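Local coordinates for protein 3-hydroxyacyl-CoA dehydrogenase (Burkholderia thailandensis, PDB 4XGN) that probably catalyses the NAD-dependent oxidation of 3-hydroxyacyl-CoA, as a tetrameric assembly of short-chain dehydrogenase subunits with a Rossmann fold, at residues T193-I198 with G246-L251; S150-A155 with G172-T177; R86-C91 with G146-T151. All blocks are in the same frame, centred on the assembly; numbering follows the deposited sequence.

Interaction 1. Residues T193-I198 with G246-L251. With NAD (nicotinamide-adenine-dinucleotide), chain I.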
loop_
_atom_site.group_PDB
_atom_site.type_symbol
_atom_site.label_atom_id
_atom_site.label_comp_id
_atom_site.label_asym_id
_atom_site.label_seq_id
_atom_site.Cartn_x
_atom_site.Cartn_y
_atom_site.Cartn_z
ATOM N N THR A 193 4.615 -8.533 -11.025
ATOM C CA THR A 193 3.807 -7.607 -11.794
ATOM C C THR A 193 4.543 -6.270 -11.963
ATOM O O THR A 193 5.161 -5.786 -11.004
ATOM C CB THR A 193 2.428 -7.415 -11.086
ATOM O OG1 THR A 193 1.760 -8.690 -11.049
ATOM C CG2 THR A 193 1.584 -6.427 -11.853
ATOM N N ILE A 194 4.416 -5.679 -13.135
ATOM C CA ILE A 194 4.867 -4.328 -13.456
ATOM C C ILE A 194 3.605 -3.479 -13.594
ATOM O O ILE A 194 2.664 -3.899 -14.259
ATOM C CB ILE A 194 5.705 -4.280 -14.751
ATOM C CG1 ILE A 194 6.996 -5.125 -14.585
ATOM C CG2 ILE A 194 6.106 -2.826 -15.065
ATOM C CD1 ILE A 194 7.729 -5.444 -15.897
ATOM N N ALA A 195 3.595 -2.316 -12.911
ATOM C CA ALA A 195 2.516 -1.337 -13.004
ATOM C C ALA A 195 3.054 -0.122 -13.744
ATOM O O ALA A 195 3.611 0.787 -13.158
ATOM C CB ALA A 195 2.010 -0.949 -11.587
ATOM N N PRO A 196 2.903 -0.078 -15.072
ATOM C CA PRO A 196 3.399 1.088 -15.798
ATOM C C PRO A 196 2.573 2.347 -15.600
ATOM O O PRO A 196 1.360 2.280 -15.322
ATOM C CB PRO A 196 3.372 0.636 -17.284
ATOM C CG PRO A 196 3.113 -0.845 -17.243
ATOM C CD PRO A 196 2.405 -1.135 -15.981
ATOM N N GLY A 197 3.224 3.499 -15.736
ATOM C CA GLY A 197 2.544 4.772 -15.754
ATOM C C GLY A 197 1.960 5.107 -17.121
ATOM O O GLY A 197 0.830 4.695 -17.423
ATOM N N ILE A 198 2.680 5.896 -17.918
ATOM C CA ILE A 198 2.173 6.257 -19.236
ATOM C C ILE A 198 3.279 6.015 -20.228
ATOM O O ILE A 198 4.360 6.607 -20.098
ATOM C CB ILE A 198 1.688 7.714 -19.350
ATOM C CG1 ILE A 198 0.893 8.139 -18.113
ATOM C CG2 ILE A 198 0.846 7.861 -20.625
ATOM C CD1 ILE A 198 0.902 9.629 -17.957
ATOM N N GLY A 246 6.583 -12.090 -6.006
ATOM C CA GLY A 246 5.371 -11.745 -5.227
ATOM C C GLY A 246 5.163 -10.255 -5.089
ATOM O O GLY A 246 4.454 -9.815 -4.181
ATOM N N GLU A 247 5.751 -9.464 -5.982
ATOM C CA GLU A 247 5.795 -8.010 -5.839
ATOM C C GLU A 247 5.269 -7.299 -7.090
ATOM O O GLU A 247 5.288 -7.875 -8.211
ATOM C CB GLU A 247 7.222 -7.577 -5.480
ATOM C CG GLU A 247 7.611 -6.085 -5.534
ATOM C CD GLU A 247 6.845 -5.161 -4.594
ATOM O OE1 GLU A 247 5.672 -5.437 -4.269
ATOM O OE2 GLU A 247 7.409 -4.092 -4.230
ATOM N N VAL A 248 4.768 -6.080 -6.882
ATOM C CA VAL A 248 4.306 -5.179 -7.957
ATOM C C VAL A 248 5.244 -3.984 -8.014
ATOM O O VAL A 248 5.538 -3.404 -6.959
ATOM C CB VAL A 248 2.902 -4.654 -7.628
ATOM C CG1 VAL A 248 2.401 -3.664 -8.640
ATOM C CG2 VAL A 248 1.921 -5.817 -7.489
ATOM N N ILE A 249 5.740 -3.622 -9.203
ATOM C CA ILE A 249 6.707 -2.503 -9.334
ATOM C C ILE A 249 6.112 -1.417 -10.214
ATOM O O ILE A 249 5.808 -1.643 -11.379
ATOM C CB ILE A 249 8.054 -2.950 -9.918
ATOM C CG1 ILE A 249 8.682 -4.029 -9.032
ATOM C CG2 ILE A 249 8.972 -1.756 -10.161
ATOM C CD1 ILE A 249 9.851 -4.702 -9.681
ATOM N N ARG A 250 5.899 -0.246 -9.620
ATOM C CA ARG A 250 5.526 0.952 -10.407
ATOM C C ARG A 250 6.683 1.362 -11.313
ATOM O O ARG A 250 7.821 1.546 -10.847
ATOM C CB ARG A 250 5.138 2.094 -9.504
ATOM C CG ARG A 250 3.919 1.778 -8.644
ATOM C CD ARG A 250 3.522 2.947 -7.732
ATOM N NE ARG A 250 3.099 4.125 -8.510
ATOM C CZ ARG A 250 1.935 4.767 -8.484
ATOM N NH1 ARG A 250 0.999 4.500 -7.603
ATOM N NH2 ARG A 250 1.741 5.778 -9.316
ATOM N N LEU A 251 6.391 1.557 -12.594
ATOM C CA LEU A 251 7.398 2.024 -13.547
ATOM C C LEU A 251 6.768 3.250 -14.207
ATOM O O LEU A 251 6.039 3.137 -15.183
ATOM C CB LEU A 251 7.710 0.956 -14.600
ATOM C CG LEU A 251 8.746 1.304 -15.667
ATOM C CD1 LEU A 251 10.126 1.428 -15.028
ATOM C CD2 LEU A 251 8.735 0.233 -16.748
HETATM P PA NAD I . -1.265 -1.945 -27.219
HETATM O O1A NAD I . -2.682 -1.636 -27.546
HETATM O O2A NAD I . -0.204 -1.340 -28.085
HETATM O O5B NAD I . -1.023 -3.528 -27.153
HETATM C C5B NAD I . -1.972 -4.393 -26.568
HETATM C C4B NAD I . -2.007 -5.708 -27.366
HETATM O O4B NAD I . -2.942 -6.415 -26.726
HETATM C C3B NAD I . -2.535 -5.489 -28.807
HETATM O O3B NAD I . -1.662 -5.907 -29.805
HETATM C C2B NAD I . -3.870 -6.249 -28.703
HETATM O O2B NAD I . -4.322 -6.689 -30.036
HETATM C C1B NAD I . -3.692 -7.197 -27.787
HETATM N N9A NAD I . -4.915 -7.646 -27.198
HETATM C C8A NAD I . -6.008 -6.925 -26.793
HETATM N N7A NAD I . -6.988 -7.779 -26.351
HETATM C C5A NAD I . -6.457 -8.988 -26.473
HETATM C C6A NAD I . -6.971 -10.221 -26.167
HETATM N N6A NAD I . -8.272 -10.553 -25.682
HETATM N N1A NAD I . -6.217 -11.310 -26.380
HETATM C C2A NAD I . -4.952 -11.215 -26.895
HETATM N N3A NAD I . -4.425 -9.988 -27.184
HETATM C C4A NAD I . -5.213 -8.910 -26.981
HETATM O O3 NAD I . -1.165 -1.342 -25.733
HETATM P PN NAD I . 0.123 -1.476 -24.744
HETATM O O1N NAD I . 0.410 -0.086 -24.282
HETATM O O2N NAD I . 1.322 -2.208 -25.327
HETATM O O5D NAD I . -0.487 -2.322 -23.504
HETATM C C5D NAD I . 0.204 -3.423 -22.918
HETATM C C4D NAD I . -0.183 -3.652 -21.507
HETATM O O4D NAD I . 0.286 -2.570 -20.816
HETATM C C3D NAD I . -1.719 -3.668 -21.305
HETATM O O3D NAD I . -2.089 -4.565 -20.350
HETATM C C2D NAD I . -1.940 -2.199 -20.847
HETATM O O2D NAD I . -3.257 -2.050 -20.144
HETATM C C1D NAD I . -0.921 -1.965 -20.047
HETATM N N1N NAD I . -0.537 -0.585 -19.771
HETATM C C2N NAD I . -0.253 0.333 -20.754
HETATM C C3N NAD I . 0.110 1.641 -20.458
HETATM C C7N NAD I . 0.377 2.683 -21.503
HETATM O O7N NAD I . 0.451 3.842 -21.170
HETATM N N7N NAD I . 0.583 2.311 -22.858
HETATM C C4N NAD I . 0.207 2.010 -19.099
HETATM C C5N NAD I . -0.039 1.085 -18.116
HETATM C C6N NAD I . -0.401 -0.203 -18.445
#

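Interaction 2. Residues S150-A155 with G172-T177. With NAD (nicotinamide-adenine-dinucleotide), chain I.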
loop_
_atom_site.group_PDB
_atom_site.type_symbol
_atom_site.label_atom_id
_atom_site.label_comp_id
_atom_site.label_asym_id
_atom_site.label_seq_id
_atom_site.Cartn_x
_atom_site.Cartn_y
_atom_site.Cartn_z
ATOM N N SER A 150 3.295 -10.132 -15.195
ATOM C CA SER A 150 2.034 -9.548 -15.662
ATOM C C SER A 150 2.083 -8.034 -15.612
ATOM O O SER A 150 2.950 -7.439 -14.948
ATOM C CB SER A 150 0.895 -10.083 -14.864
ATOM O OG SER A 150 0.804 -11.496 -14.931
ATOM N N THR A 151 1.167 -7.417 -16.369
ATOM C CA THR A 151 1.127 -5.971 -16.475
ATOM C C THR A 151 -0.132 -5.465 -15.812
ATOM O O THR A 151 -1.255 -5.753 -16.247
ATOM C CB THR A 151 1.186 -5.490 -17.940
ATOM O OG1 THR A 151 2.245 -6.180 -18.654
ATOM C CG2 THR A 151 1.394 -3.993 -17.978
ATOM N N ALA A 152 0.023 -4.728 -14.723
ATOM C CA ALA A 152 -1.036 -4.009 -14.148
ATOM C C ALA A 152 -1.019 -2.581 -14.772
ATOM O O ALA A 152 -1.073 -2.463 -15.991
ATOM C CB ALA A 152 -0.957 -4.033 -12.633
ATOM N N SER A 153 -0.979 -1.537 -13.956
ATOM C CA SER A 153 -0.994 -0.110 -14.336
ATOM C C SER A 153 -0.963 0.635 -13.030
ATOM O O SER A 153 -1.396 0.118 -12.008
ATOM C CB SER A 153 -2.312 0.256 -15.022
ATOM O OG SER A 153 -2.444 1.654 -15.187
ATOM N N VAL A 154 -0.519 1.888 -13.084
ATOM C CA VAL A 154 -0.661 2.786 -11.961
ATOM C C VAL A 154 -2.156 3.030 -11.671
ATOM O O VAL A 154 -2.501 3.382 -10.563
ATOM C CB VAL A 154 0.101 4.113 -12.163
ATOM C CG1 VAL A 154 1.597 3.862 -12.253
ATOM C CG2 VAL A 154 -0.456 4.933 -13.311
ATOM N N ALA A 155 -3.032 2.755 -12.619
ATOM C CA ALA A 155 -4.468 2.822 -12.368
ATOM C C ALA A 155 -4.942 1.825 -11.286
ATOM O O ALA A 155 -6.039 2.011 -10.750
ATOM C CB ALA A 155 -5.261 2.581 -13.662
ATOM N N GLY A 172 -6.916 -5.994 -9.630
ATOM C CA GLY A 172 -7.047 -7.465 -9.580
ATOM C C GLY A 172 -5.749 -8.206 -9.938
ATOM O O GLY A 172 -5.281 -9.111 -9.227
ATOM N N VAL A 173 -5.140 -7.773 -11.034
ATOM C CA VAL A 173 -3.864 -8.353 -11.514
ATOM C C VAL A 173 -2.800 -8.130 -10.437
ATOM O O VAL A 173 -2.112 -9.080 -10.027
ATOM C CB VAL A 173 -3.435 -7.746 -12.870
ATOM C CG1 VAL A 173 -1.982 -8.139 -13.207
ATOM C CG2 VAL A 173 -4.372 -8.177 -13.979
ATOM N N ALA A 174 -2.695 -6.884 -9.956
ATOM C CA ALA A 174 -1.719 -6.587 -8.895
ATOM C C ALA A 174 -1.943 -7.464 -7.663
ATOM O O ALA A 174 -0.999 -8.063 -7.121
ATOM C CB ALA A 174 -1.742 -5.116 -8.545
ATOM N N GLY A 175 -3.165 -7.492 -7.183
ATOM C CA GLY A 175 -3.483 -8.189 -5.934
ATOM C C GLY A 175 -3.354 -9.710 -5.980
ATOM O O GLY A 175 -3.113 -10.309 -4.950
ATOM N N MET A 176 -3.467 -10.325 -7.156
ATOM C CA MET A 176 -3.284 -11.765 -7.259
ATOM C C MET A 176 -1.838 -12.181 -7.379
ATOM O O MET A 176 -1.540 -13.374 -7.278
ATOM C CB MET A 176 -4.141 -12.396 -8.369
ATOM C CG MET A 176 -3.672 -12.192 -9.752
ATOM S SD MET A 176 -4.931 -12.866 -10.919
ATOM C CE MET A 176 -4.077 -12.609 -12.452
ATOM N N THR A 177 -0.929 -11.223 -7.516
ATOM C CA THR A 177 0.481 -11.549 -7.619
ATOM C C THR A 177 0.952 -12.410 -6.445
ATOM O O THR A 177 1.661 -13.440 -6.617
ATOM C CB THR A 177 1.375 -10.283 -7.742
ATOM O OG1 THR A 177 0.842 -9.381 -8.698
ATOM C CG2 THR A 177 2.809 -10.650 -8.152
HETATM P PA NAD I . -1.265 -1.945 -27.219
HETATM O O1A NAD I . -2.682 -1.636 -27.546
HETATM O O2A NAD I . -0.204 -1.340 -28.085
HETATM O O5B NAD I . -1.023 -3.528 -27.153
HETATM C C5B NAD I . -1.972 -4.393 -26.568
HETATM C C4B NAD I . -2.007 -5.708 -27.366
HETATM O O4B NAD I . -2.942 -6.415 -26.726
HETATM C C3B NAD I . -2.535 -5.489 -28.807
HETATM O O3B NAD I . -1.662 -5.907 -29.805
HETATM C C2B NAD I . -3.870 -6.249 -28.703
HETATM O O2B NAD I . -4.322 -6.689 -30.036
HETATM C C1B NAD I . -3.692 -7.197 -27.787
HETATM N N9A NAD I . -4.915 -7.646 -27.198
HETATM C C8A NAD I . -6.008 -6.925 -26.793
HETATM N N7A NAD I . -6.988 -7.779 -26.351
HETATM C C5A NAD I . -6.457 -8.988 -26.473
HETATM C C6A NAD I . -6.971 -10.221 -26.167
HETATM N N6A NAD I . -8.272 -10.553 -25.682
HETATM N N1A NAD I . -6.217 -11.310 -26.380
HETATM C C2A NAD I . -4.952 -11.215 -26.895
HETATM N N3A NAD I . -4.425 -9.988 -27.184
HETATM C C4A NAD I . -5.213 -8.910 -26.981
HETATM O O3 NAD I . -1.165 -1.342 -25.733
HETATM P PN NAD I . 0.123 -1.476 -24.744
HETATM O O1N NAD I . 0.410 -0.086 -24.282
HETATM O O2N NAD I . 1.322 -2.208 -25.327
HETATM O O5D NAD I . -0.487 -2.322 -23.504
HETATM C C5D NAD I . 0.204 -3.423 -22.918
HETATM C C4D NAD I . -0.183 -3.652 -21.507
HETATM O O4D NAD I . 0.286 -2.570 -20.816
HETATM C C3D NAD I . -1.719 -3.668 -21.305
HETATM O O3D NAD I . -2.089 -4.565 -20.350
HETATM C C2D NAD I . -1.940 -2.199 -20.847
HETATM O O2D NAD I . -3.257 -2.050 -20.144
HETATM C C1D NAD I . -0.921 -1.965 -20.047
HETATM N N1N NAD I . -0.537 -0.585 -19.771
HETATM C C2N NAD I . -0.253 0.333 -20.754
HETATM C C3N NAD I . 0.110 1.641 -20.458
HETATM C C7N NAD I . 0.377 2.683 -21.503
HETATM O O7N NAD I . 0.451 3.842 -21.170
HETATM N N7N NAD I . 0.583 2.311 -22.858
HETATM C C4N NAD I . 0.207 2.010 -19.099
HETATM C C5N NAD I . -0.039 1.085 -18.116
HETATM C C6N NAD I . -0.401 -0.203 -18.445
#

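Interaction 3. Residues R86-C91 with G146-T151. With NAD (nicotinamide-adenine-dinucleotide), chain I.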
loop_
_atom_site.group_PDB
_atom_site.type_symbol
_atom_site.label_atom_id
_atom_site.label_comp_id
_atom_site.label_asym_id
_atom_site.label_seq_id
_atom_site.Cartn_x
_atom_site.Cartn_y
_atom_site.Cartn_z
ATOM N N ARG A 86 10.457 -20.689 -20.431
ATOM C CA ARG A 86 10.952 -20.161 -19.141
ATOM C C ARG A 86 10.257 -18.902 -18.688
ATOM O O ARG A 86 10.419 -18.532 -17.511
ATOM C CB ARG A 86 12.460 -19.866 -19.176
ATOM C CG ARG A 86 13.323 -21.086 -19.241
ATOM C CD ARG A 86 13.175 -21.974 -18.005
ATOM N NE ARG A 86 14.254 -22.983 -18.028
ATOM C CZ ARG A 86 14.269 -24.108 -17.324
ATOM N NH1 ARG A 86 13.280 -24.455 -16.501
ATOM N NH2 ARG A 86 15.310 -24.915 -17.481
ATOM N N GLY A 87 9.503 -18.230 -19.574
ATOM C CA GLY A 87 8.820 -17.008 -19.165
ATOM C C GLY A 87 7.548 -16.747 -19.889
ATOM O O GLY A 87 7.423 -17.075 -21.085
ATOM N N LEU A 88 6.598 -16.165 -19.145
ATOM C CA LEU A 88 5.345 -15.646 -19.683
ATOM C C LEU A 88 5.280 -14.155 -19.322
ATOM O O LEU A 88 5.588 -13.773 -18.167
ATOM C CB LEU A 88 4.130 -16.348 -19.079
ATOM C CG LEU A 88 2.753 -15.706 -19.293
ATOM C CD1 LEU A 88 2.388 -15.831 -20.754
ATOM C CD2 LEU A 88 1.683 -16.378 -18.453
ATOM N N VAL A 89 4.961 -13.323 -20.310
ATOM C CA VAL A 89 4.761 -11.910 -20.121
ATOM C C VAL A 89 3.385 -11.577 -20.593
ATOM O O VAL A 89 3.092 -11.724 -21.804
ATOM C CB VAL A 89 5.827 -11.079 -20.849
ATOM C CG1 VAL A 89 5.664 -9.619 -20.521
ATOM C CG2 VAL A 89 7.236 -11.574 -20.469
ATOM N N ASN A 90 2.527 -11.219 -19.642
ATOM C CA ASN A 90 1.138 -10.842 -19.948
ATOM C C ASN A 90 1.043 -9.357 -20.262
ATOM O O ASN A 90 1.097 -8.541 -19.337
ATOM C CB ASN A 90 0.211 -11.159 -18.787
ATOM C CG ASN A 90 0.055 -12.633 -18.546
ATOM O OD1 ASN A 90 -0.502 -13.339 -19.378
ATOM N ND2 ASN A 90 0.571 -13.121 -17.448
ATOM N N CYS A 91 0.946 -9.009 -21.538
ATOM C CA CYS A 91 0.728 -7.627 -21.972
ATOM C C CYS A 91 -0.620 -7.383 -22.691
ATOM O O CYS A 91 -0.986 -6.229 -22.868
ATOM C CB CYS A 91 1.857 -7.117 -22.849
ATOM S SG CYS A 91 3.453 -7.017 -22.015
ATOM N N GLY A 146 10.485 -21.444 -14.097
ATOM C CA GLY A 146 10.104 -20.337 -14.944
ATOM C C GLY A 146 9.670 -19.130 -14.142
ATOM O O GLY A 146 9.724 -19.165 -12.937
ATOM N N VAL A 147 9.323 -18.052 -14.836
ATOM C CA VAL A 147 8.989 -16.800 -14.221
ATOM C C VAL A 147 7.847 -16.217 -15.003
ATOM O O VAL A 147 7.810 -16.336 -16.230
ATOM C CB VAL A 147 10.173 -15.832 -14.308
ATOM C CG1 VAL A 147 9.820 -14.454 -13.740
ATOM C CG2 VAL A 147 11.380 -16.438 -13.612
ATOM N N ILE A 148 6.880 -15.650 -14.291
ATOM C CA ILE A 148 5.676 -15.085 -14.883
ATOM C C ILE A 148 5.667 -13.604 -14.555
ATOM O O ILE A 148 5.787 -13.253 -13.389
ATOM C CB ILE A 148 4.428 -15.772 -14.306
ATOM C CG1 ILE A 148 4.409 -17.193 -14.808
ATOM C CG2 ILE A 148 3.144 -14.993 -14.646
ATOM C CD1 ILE A 148 3.387 -18.151 -14.288
ATOM N N VAL A 149 5.498 -12.771 -15.567
ATOM C CA VAL A 149 5.404 -11.326 -15.403
ATOM C C VAL A 149 4.077 -10.847 -15.986
ATOM O O VAL A 149 3.749 -11.154 -17.116
ATOM C CB VAL A 149 6.535 -10.597 -16.121
ATOM C CG1 VAL A 149 6.427 -9.093 -15.908
ATOM C CG2 VAL A 149 7.896 -11.082 -15.603
ATOM N N SER A 150 3.295 -10.132 -15.195
ATOM C CA SER A 150 2.034 -9.548 -15.662
ATOM C C SER A 150 2.083 -8.034 -15.612
ATOM O O SER A 150 2.950 -7.439 -14.948
ATOM C CB SER A 150 0.895 -10.083 -14.864
ATOM O OG SER A 150 0.804 -11.496 -14.931
ATOM N N THR A 151 1.167 -7.417 -16.369
ATOM C CA THR A 151 1.127 -5.971 -16.475
ATOM C C THR A 151 -0.132 -5.465 -15.812
ATOM O O THR A 151 -1.255 -5.753 -16.247
ATOM C CB THR A 151 1.186 -5.490 -17.940
ATOM O OG1 THR A 151 2.245 -6.180 -18.654
ATOM C CG2 THR A 151 1.394 -3.993 -17.978
HETATM P PA NAD I . -1.265 -1.945 -27.219
HETATM O O1A NAD I . -2.682 -1.636 -27.546
HETATM O O2A NAD I . -0.204 -1.340 -28.085
HETATM O O5B NAD I . -1.023 -3.528 -27.153
HETATM C C5B NAD I . -1.972 -4.393 -26.568
HETATM C C4B NAD I . -2.007 -5.708 -27.366
HETATM O O4B NAD I . -2.942 -6.415 -26.726
HETATM C C3B NAD I . -2.535 -5.489 -28.807
HETATM O O3B NAD I . -1.662 -5.907 -29.805
HETATM C C2B NAD I . -3.870 -6.249 -28.703
HETATM O O2B NAD I . -4.322 -6.689 -30.036
HETATM C C1B NAD I . -3.692 -7.197 -27.787
HETATM N N9A NAD I . -4.915 -7.646 -27.198
HETATM C C8A NAD I . -6.008 -6.925 -26.793
HETATM N N7A NAD I . -6.988 -7.779 -26.351
HETATM C C5A NAD I . -6.457 -8.988 -26.473
HETATM C C6A NAD I . -6.971 -10.221 -26.167
HETATM N N6A NAD I . -8.272 -10.553 -25.682
HETATM N N1A NAD I . -6.217 -11.310 -26.380
HETATM C C2A NAD I . -4.952 -11.215 -26.895
HETATM N N3A NAD I . -4.425 -9.988 -27.184
HETATM C C4A NAD I . -5.213 -8.910 -26.981
HETATM O O3 NAD I . -1.165 -1.342 -25.733
HETATM P PN NAD I . 0.123 -1.476 -24.744
HETATM O O1N NAD I . 0.410 -0.086 -24.282
HETATM O O2N NAD I . 1.322 -2.208 -25.327
HETATM O O5D NAD I . -0.487 -2.322 -23.504
HETATM C C5D NAD I . 0.204 -3.423 -22.918
HETATM C C4D NAD I . -0.183 -3.652 -21.507
HETATM O O4D NAD I . 0.286 -2.570 -20.816
HETATM C C3D NAD I . -1.719 -3.668 -21.305
HETATM O O3D NAD I . -2.089 -4.565 -20.350
HETATM C C2D NAD I . -1.940 -2.199 -20.847
HETATM O O2D NAD I . -3.257 -2.050 -20.144
HETATM C C1D NAD I . -0.921 -1.965 -20.047
HETATM N N1N NAD I . -0.537 -0.585 -19.771
HETATM C C2N NAD I . -0.253 0.333 -20.754
HETATM C C3N NAD I . 0.110 1.641 -20.458
HETATM C C7N NAD I . 0.377 2.683 -21.503
HETATM O O7N NAD I . 0.451 3.842 -21.170
HETATM N N7N NAD I . 0.583 2.311 -22.858
HETATM C C4N NAD I . 0.207 2.010 -19.099
HETATM C C5N NAD I . -0.039 1.085 -18.116
HETATM C C6N NAD I . -0.401 -0.203 -18.445
#

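Interaction 1. Residues T193-I198 with G246-L251
T193 to P196 and V248 to L251 pair as parallel strands at one edge of the Rossmann sheet, where strand 248-251 is outermost within the chain. Their segments twist by 26°. Backbone bonds run from T193 N to E247 O, from I249 N to T193 O, from A195 N to I249 O (2.8 Å) and from L251 N to A195 O. The pairing carries on past the strand, since G197 N still donates to L251 O. On one face CB of A195 lies 4.0 Å from CG1 of V248, which stands anti to the backbone N (chi1 177°). On the other, CG2 of I194 runs alongside CB of L251. The guanidinium of R250 forms salt bridges with D252 and D158. The ring of P196 spreads over a face of the nicotinamide, its CB 3.5 Å from NAD C5N, while G197 O lies 3.2 Å from NAD C4N. E247 OE2 accepts from R250 N of the second subunit. Polar bonding between the segments is wholly backbone to backbone, with small apolar contacts filling in, so the join depends on main-chain bonding, which continues into the turn that meets the nicotinamide.

Interaction 2. Residues S150-A155 with G172-T177
V173 presses one methyl, CG1, against the end of strand 146-151 and the turn beyond it, and it has more surface buried here than any other residue of the two segments. With CG1 anti to the backbone N (chi1 168°), that branch reaches out from the helix to lie 3.8 Å from CB of S150 and 3.9 Å from the carbonyl oxygen T151 O. A152 comes next: its CB meets the same methyl at 4.3 Å and, equally far off, CB of A174. The alanine methyl therefore rests against two successive residues of one helical turn. S150 contributes the carbon of its side chain, and its OG turns aside to ND2 of N90. No hydrogen bond crosses between the segments, so the join is apolar packing by small groups.

The other side of the turn meets the cofactor. CG2 of T151 lies 3.4 Å from the ribose oxygen O4D of NAD, and A152 O lies equally close to C6N of the nicotinamide. S153 accepts from A155 N through its OG at 2.9 Å, a capping bond; the same OG lies 3.8 Å from NAD C5N. In the helix, T177 OG1 and T177 N both reach A174 O from the same face of its plane, and T177 OG1 is also bonded to T193 OG1.

Helix 164-184 packs on the end of strand 146-151 and on V248 of the edge strand, which touches A174. It carries Y166 and K170, the YxxxK pair of short-chain dehydrogenases, both hydrogen-bonded to NAD. Helix 109-135 flanks the contact through L120 against V173 and T123 against S150, and strand 189-196 bonds to S150 and A152.

Interaction 3. Residues R86-C91 with G146-T151
G146 and V147 begin a parallel pairing with R86 and G87 in the middle of the Rossmann sheet, the two strand segments only 9° from parallel. CA of G146 lies against R86 O, and V147 N donates to that same oxygen at 2.9 Å. V147 O then accepts from L88 N, a longer bond of 3.2 Å. CG2 of I148 packs against CD2 of L88, 4.3 Å away, on the face that also carries N90 and S150. V149 uses both its backbone groups: its N donates to L88 O and its O accepts from N90 N, each at 2.8 Å. At S150 the link passes to side chains, with ND2 of N90 donating to OG at 3.0 Å, tilted 24° from the amide plane. T151 finishes the strand by giving its hydroxyl proton to N90 O at 2.7 Å; OG1 is also bonded to Y231. On the neighbouring strand, just after N90, C91 O lies 3.0 Å from NAD C4D. Strands 15-19 and 189-196 flank the pair within the sheet. Helix 109-135 covers N90 and S150, while helix 228-240 packs on the opposite face, against V89, V147 and V149.

Overall arrangement
Interactions 3, 2 and 1 follow one another along the chain and spread across a single parallel sheet of the order 3-2-1-4-5-6-7. Interaction 3 joins its fourth and fifth strands, interaction 1 its sixth and seventh, and their centres are about 13 Å apart. Strand 146-151 serves interactions 2 and 3, whose centres lie about 12 Å apart, and it neighbours strand 189-196 of interaction 1, bonded to it where I194 N meets S150 O. The centres of interactions 1 and 2 are about 7 Å apart, and helix 164-184 is followed in the chain by strand 189-196. All three touch NAD, illustrating how a Rossmann sheet gathers cofactor-binding turns at the C-terminal ends of its strands.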